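Local coordinates for protein SPT6 (Antonospora locustae, PDB 2XP1) that is a transcription elongation factor whose tandem SH2 domains enable its interaction with RNA polymerase II, at residues L49-A54 with P90-L95; S55-H60 with F129-P134. All blocks are in the same frame, centred on the assembly; numbering follows the deposited sequence.

Interaction 1 (L49-A54 with P90-L95); sequences LVIKFA and PILRNL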
loop_
_atom_site.group_PDB
_atom_site.type_symbol
_atom_site.label_atom_id
_atom_site.label_comp_id
_atom_site.label_asym_id
_atom_site.label_seq_id
_atom_site.Cartn_x
_atom_site.Cartn_y
_atom_site.Cartn_z
ATOM N N LEU A 49 -6.831 13.552 12.125
ATOM C CA LEU A 49 -6.570 12.445 13.010
ATOM C C LEU A 49 -5.234 12.765 13.649
ATOM O O LEU A 49 -4.290 13.112 12.948
ATOM C CB LEU A 49 -6.444 11.171 12.162
ATOM C CG LEU A 49 -5.883 9.908 12.792
ATOM C CD1 LEU A 49 -6.875 9.422 13.816
ATOM C CD2 LEU A 49 -5.668 8.825 11.707
ATOM N N VAL A 50 -5.175 12.673 14.976
ATOM C CA VAL A 50 -3.945 12.889 15.714
ATOM C C VAL A 50 -3.728 11.568 16.453
ATOM O O VAL A 50 -4.587 11.128 17.214
ATOM C CB VAL A 50 -4.056 14.079 16.720
ATOM C CG1 VAL A 50 -2.679 14.426 17.356
ATOM C CG2 VAL A 50 -4.651 15.343 16.050
ATOM N N ILE A 51 -2.584 10.933 16.170
ATOM C CA ILE A 51 -2.117 9.725 16.848
ATOM C C ILE A 51 -0.852 10.049 17.663
ATOM O O ILE A 51 0.115 10.601 17.122
ATOM C CB ILE A 51 -1.765 8.626 15.844
ATOM C CG1 ILE A 51 -2.933 8.370 14.856
ATOM C CG2 ILE A 51 -1.446 7.365 16.554
ATOM C CD1 ILE A 51 -2.579 7.411 13.697
ATOM N N LYS A 52 -0.862 9.728 18.951
ATOM C CA LYS A 52 0.293 9.921 19.825
ATOM C C LYS A 52 1.263 8.752 19.606
ATOM O O LYS A 52 0.941 7.607 19.910
ATOM C CB LYS A 52 -0.188 9.955 21.287
ATOM C CG LYS A 52 0.871 9.655 22.341
ATOM C CD LYS A 52 0.378 9.900 23.787
ATOM C CE LYS A 52 -0.571 8.801 24.288
ATOM N NZ LYS A 52 -1.283 9.216 25.579
ATOM N N PHE A 53 2.432 9.018 19.040
ATOM C CA PHE A 53 3.410 7.932 18.833
ATOM C C PHE A 53 4.194 7.696 20.106
ATOM O O PHE A 53 4.491 6.545 20.440
ATOM C CB PHE A 53 4.326 8.226 17.651
ATOM C CG PHE A 53 3.800 7.694 16.353
ATOM C CD1 PHE A 53 2.441 7.763 16.060
ATOM C CD2 PHE A 53 4.649 7.175 15.406
ATOM C CE1 PHE A 53 1.948 7.282 14.860
ATOM C CE2 PHE A 53 4.153 6.665 14.207
ATOM C CZ PHE A 53 2.822 6.727 13.940
ATOM N N ALA A 54 4.468 8.791 20.820
ATOM C CA ALA A 54 5.209 8.822 22.062
ATOM C C ALA A 54 4.905 10.187 22.659
ATOM O O ALA A 54 4.393 11.075 21.961
ATOM C CB ALA A 54 6.711 8.688 21.810
ATOM N N PRO A 90 -4.651 -0.711 13.168
ATOM C CA PRO A 90 -3.432 -1.436 12.763
ATOM C C PRO A 90 -2.170 -0.611 12.950
ATOM O O PRO A 90 -1.134 -1.180 13.256
ATOM C CB PRO A 90 -3.662 -1.744 11.275
ATOM C CG PRO A 90 -5.135 -1.476 11.030
ATOM C CD PRO A 90 -5.529 -0.439 12.018
ATOM N N ILE A 91 -2.258 0.708 12.777
ATOM C CA ILE A 91 -1.161 1.599 13.216
ATOM C C ILE A 91 -0.871 1.372 14.686
ATOM O O ILE A 91 0.275 1.158 15.061
ATOM C CB ILE A 91 -1.391 3.105 12.864
ATOM C CG1 ILE A 91 -1.322 3.306 11.337
ATOM C CG2 ILE A 91 -0.342 3.944 13.473
ATOM C CD1 ILE A 91 -1.715 4.706 10.834
ATOM N N LEU A 92 -1.906 1.362 15.524
ATOM C CA LEU A 92 -1.697 1.175 16.966
ATOM C C LEU A 92 -1.108 -0.187 17.277
ATOM O O LEU A 92 -0.266 -0.311 18.173
ATOM C CB LEU A 92 -2.994 1.376 17.741
ATOM C CG LEU A 92 -3.679 2.720 17.497
ATOM C CD1 LEU A 92 -5.004 2.825 18.262
ATOM C CD2 LEU A 92 -2.753 3.874 17.864
ATOM N N ARG A 93 -1.558 -1.210 16.552
ATOM C CA ARG A 93 -1.038 -2.563 16.721
ATOM C C ARG A 93 0.454 -2.570 16.377
ATOM O O ARG A 93 1.276 -3.083 17.118
ATOM C CB ARG A 93 -1.845 -3.587 15.883
ATOM C CG ARG A 93 -3.179 -4.060 16.552
ATOM C CD ARG A 93 -4.098 -4.821 15.589
ATOM N NE ARG A 93 -5.432 -5.009 16.153
ATOM C CZ ARG A 93 -5.868 -6.143 16.702
ATOM N NH1 ARG A 93 -5.078 -7.212 16.767
ATOM N NH2 ARG A 93 -7.104 -6.214 17.188
ATOM N N ASN A 94 0.782 -1.941 15.261
ATOM C CA ASN A 94 2.161 -1.687 14.900
ATOM C C ASN A 94 2.991 -0.941 15.972
ATOM O O ASN A 94 4.053 -1.415 16.367
ATOM C CB ASN A 94 2.193 -0.928 13.587
ATOM C CG ASN A 94 3.350 -1.297 12.763
ATOM O OD1 ASN A 94 4.063 -2.242 13.080
ATOM N ND2 ASN A 94 3.572 -0.556 11.691
ATOM N N LEU A 95 2.510 0.224 16.427
ATOM C CA LEU A 95 3.199 0.983 17.470
ATOM C C LEU A 95 3.437 0.125 18.700
ATOM O O LEU A 95 4.521 0.201 19.301
ATOM C CB LEU A 95 2.377 2.197 17.888
ATOM C CG LEU A 95 2.269 3.344 16.895
ATOM C CD1 LEU A 95 1.334 4.412 17.433
ATOM C CD2 LEU A 95 3.641 3.931 16.655
#
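Leu95, on helical segment 90-95, part of helix 80-100, covers one face of the Phe53 ring with one methyl, CD2. Its CB points toward the strand; chi1 (-71°) sets CG beside the backbone N, anti to the carbonyl carbon, and from CG the two methyls diverge. Leu95 CD1 lies 3.8 Å from Phe53 CD1 and also reaches Ile51 CG2 (4.1 Å). Leu95 CD2 stands over the ring centre, 3.6 Å from the Phe53 centroid and 12° off its normal, a CH-pi contact. Leucine suits this place because its fork can serve ring and aliphatic neighbour together. Ile51 uses both its ends: CG2 meets Leu92 CD2 at 4.0 Å, while CD1 reaches Ile91 CD1, also at 4.0 Å, the two isoleucines crossing at about a right angle. Further round, Phe53 CZ lies 4.2 Å from Ile91 CG2. An alanine in place of Phe53 would probably leave Leu95 CD2 without the ring face it packs on and open a gap beside Ile91. Phe53 and Ala54 both face Val57, a classic beta bulge, where the chain turns a corner. Segment 90-95 runs at 16° to strand 49-52, its apolar side on the sheet containing strand 46-52, the helix-on-sheet packing characteristic of an SH2 domain.

Interaction 2 (S55-H60 with F129-P134); sequences SDVFVH and FSRKYP. With SO4 (sulfate ion), chain C.
Asp56 and Arg131 form the charged part of this contact, a salt bridge with loose geometry. Asp56 OD1 lies 3.2 Å from Arg131 NH2 and 3.3 Å from Arg131 NE; both hydrogen bonds are weak, and the carboxylate and guanidinium planes stand 56° apart. A bend at chi2 (69°) brings the arginine end back to the strand. There a firmer bond steadies it: Arg131 NH1 donates to Phe129 O at 2.6 Å, the oxygen lying close to the guanidinium plane. NH2 has a weak further partner in Asn106 O.

Packing contacts lie alongside. Val57 CG2 sits over one face of the guanidinium, 3.6 Å from Arg131 NE, while its other branch, CG1, makes an apolar contact with Pro134 CB at 4.0 Å. A beta-branched valine can thus serve both neighbours from a strand position. Pro134 CB also presses on the backbone, 3.2 Å from Phe58 O, and Val59 CG2 flanks the proline.

Residues 129-134 join strands 124-129 and 136-142, consistent with the BC loop of the second SH2 domain, the loop that binds phosphate in canonical SH2 domains.

The loop also binds an anion through hydrogen bonds. A sulfate ion, probably from the crystallisation liquor, takes a bond from Ser130 OG to its O4 (2.6 Å) and shares its O2 between the backbone N atoms of Arg131 and Lys132. Tyr150 and Thr138 also bind it. The same Ser130 OG accepts Tyr133 N at 2.8 Å, an ST motif within the loop.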
loop_
_atom_site.group_PDB
_atom_site.type_symbol
_atom_site.label_atom_id
_atom_site.label_comp_id
_atom_site.label_asym_id
_atom_site.label_seq_id
_atom_site.Cartn_x
_atom_site.Cartn_y
_atom_site.Cartn_z
ATOM N N SER A 55 5.216 10.326 23.943
ATOM C CA SER A 55 5.052 11.554 24.737
ATOM C C SER A 55 5.209 12.900 24.016
ATOM O O SER A 55 4.515 13.871 24.340
ATOM C CB SER A 55 6.059 11.531 25.881
ATOM O OG SER A 55 5.781 10.491 26.799
ATOM N N ASP A 56 6.163 12.971 23.091
ATOM C CA ASP A 56 6.395 14.192 22.347
ATOM C C ASP A 56 6.383 13.932 20.862
ATOM O O ASP A 56 6.881 14.750 20.105
ATOM C CB ASP A 56 7.720 14.846 22.750
ATOM C CG ASP A 56 8.917 14.018 22.361
ATOM O OD1 ASP A 56 8.773 12.780 22.211
ATOM O OD2 ASP A 56 10.010 14.605 22.222
ATOM N N VAL A 57 5.812 12.808 20.430
ATOM C CA VAL A 57 5.660 12.549 18.987
ATOM C C VAL A 57 4.214 12.397 18.602
ATOM O O VAL A 57 3.542 11.450 19.016
ATOM C CB VAL A 57 6.458 11.335 18.526
ATOM C CG1 VAL A 57 6.345 11.183 16.999
ATOM C CG2 VAL A 57 7.937 11.476 18.962
ATOM N N PHE A 58 3.724 13.326 17.799
ATOM C CA PHE A 58 2.338 13.253 17.361
ATOM C C PHE A 58 2.206 13.245 15.837
ATOM O O PHE A 58 2.888 14.000 15.150
ATOM C CB PHE A 58 1.524 14.377 18.010
ATOM C CG PHE A 58 1.544 14.320 19.504
ATOM C CD1 PHE A 58 2.534 14.973 20.215
ATOM C CD2 PHE A 58 0.592 13.584 20.206
ATOM C CE1 PHE A 58 2.587 14.898 21.602
ATOM C CE2 PHE A 58 0.646 13.496 21.595
ATOM C CZ PHE A 58 1.635 14.160 22.291
ATOM N N VAL A 59 1.349 12.381 15.306
ATOM C CA VAL A 59 1.136 12.376 13.885
ATOM C C VAL A 59 -0.259 12.929 13.622
ATOM O O VAL A 59 -1.247 12.458 14.220
ATOM C CB VAL A 59 1.254 10.956 13.344
ATOM C CG1 VAL A 59 0.719 10.875 11.962
ATOM C CG2 VAL A 59 2.723 10.539 13.336
ATOM N N HIS A 60 -0.324 13.941 12.755
ATOM C CA HIS A 60 -1.554 14.597 12.336
ATOM C C HIS A 60 -1.864 14.235 10.889
ATOM O O HIS A 60 -1.102 14.632 9.993
ATOM C CB HIS A 60 -1.317 16.099 12.435
ATOM C CG HIS A 60 -1.137 16.567 13.843
ATOM N ND1 HIS A 60 -2.097 17.285 14.514
ATOM C CD2 HIS A 60 -0.145 16.342 14.736
ATOM C CE1 HIS A 60 -1.682 17.533 15.745
ATOM N NE2 HIS A 60 -0.497 16.972 15.905
ATOM N N PHE A 129 11.663 6.533 17.727
ATOM C CA PHE A 129 10.798 7.320 16.848
ATOM C C PHE A 129 11.485 8.603 16.546
ATOM O O PHE A 129 12.151 9.149 17.410
ATOM C CB PHE A 129 9.456 7.619 17.504
ATOM C CG PHE A 129 8.550 6.446 17.497
ATOM C CD1 PHE A 129 8.170 5.854 18.669
ATOM C CD2 PHE A 129 8.124 5.897 16.311
ATOM C CE1 PHE A 129 7.342 4.760 18.664
ATOM C CE2 PHE A 129 7.332 4.785 16.312
ATOM C CZ PHE A 129 6.944 4.215 17.513
ATOM N N SER A 130 11.299 9.056 15.311
ATOM C CA SER A 130 11.829 10.336 14.829
ATOM C C SER A 130 10.992 11.472 15.374
ATOM O O SER A 130 9.755 11.414 15.317
ATOM C CB SER A 130 11.756 10.412 13.279
ATOM O OG SER A 130 12.232 11.688 12.808
ATOM N N ARG A 131 11.679 12.514 15.852
ATOM C CA ARG A 131 11.051 13.783 16.247
ATOM C C ARG A 131 11.079 14.802 15.083
ATOM O O ARG A 131 10.194 15.670 14.982
ATOM C CB ARG A 131 11.739 14.358 17.495
ATOM C CG ARG A 131 11.277 13.742 18.821
ATOM C CD ARG A 131 11.716 12.264 19.023
ATOM N NE ARG A 131 11.244 11.764 20.317
ATOM C CZ ARG A 131 11.186 10.490 20.716
ATOM N NH1 ARG A 131 11.597 9.462 19.961
ATOM N NH2 ARG A 131 10.697 10.255 21.926
ATOM N N LYS A 132 12.082 14.692 14.211
ATOM C CA LYS A 132 12.179 15.539 13.025
ATOM C C LYS A 132 11.082 15.185 12.041
ATOM O O LYS A 132 10.551 16.071 11.359
ATOM C CB LYS A 132 13.561 15.419 12.367
ATOM C CG LYS A 132 14.723 15.628 13.317
ATOM C CD LYS A 132 16.016 16.027 12.571
ATOM C CE LYS A 132 17.224 16.153 13.526
ATOM N NZ LYS A 132 18.355 16.997 13.014
ATOM N N TYR A 133 10.720 13.901 11.982
ATOM C CA TYR A 133 9.639 13.453 11.102
ATOM C C TYR A 133 8.627 12.560 11.810
ATOM O O TYR A 133 8.660 11.328 11.703
ATOM C CB TYR A 133 10.161 12.868 9.761
ATOM C CG TYR A 133 11.162 13.800 9.066
ATOM C CD1 TYR A 133 12.518 13.691 9.321
ATOM C CD2 TYR A 133 10.740 14.812 8.197
ATOM C CE1 TYR A 133 13.448 14.553 8.724
ATOM C CE2 TYR A 133 11.675 15.693 7.586
ATOM C CZ TYR A 133 13.026 15.542 7.860
ATOM O OH TYR A 133 13.975 16.362 7.287
ATOM N N PRO A 134 7.711 13.189 12.560
ATOM C CA PRO A 134 6.780 12.413 13.353
ATOM C C PRO A 134 6.089 11.460 12.430
ATOM O O PRO A 134 5.563 11.886 11.393
ATOM C CB PRO A 134 5.776 13.470 13.829
ATOM C CG PRO A 134 6.574 14.719 13.881
ATOM C CD PRO A 134 7.520 14.641 12.737
HETATM S S SO4 C . 15.392 12.198 14.096
HETATM O O1 SO4 C . 16.677 12.905 14.063
HETATM O O2 SO4 C . 14.495 12.887 15.035
HETATM O O3 SO4 C . 15.574 10.824 14.549
HETATM O O4 SO4 C . 14.826 12.172 12.756
#

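From the N terminus the chain passes through 49-54 and directly into 55-60, which carry parts of neighbouring antiparallel strands 46-52 and 57-65, joined by a short connection and a probable backbone bond between Ile51 N and Val59 O. It then reaches 90-95, where interaction 1 closes a loop of 35 residues, and later 129-134, where interaction 2 closes one of 68. The segments alternate, so the loops cross rather than nest. Interaction 1 holds helix 80-100 against the sheet containing 46-52; interaction 2 ties that sheet to the loop after strand 124-129 of the other sheet, probably linking the two SH2 units. Phe129 CZ, 3.4 Å from Leu95 CD2, joins the contacts.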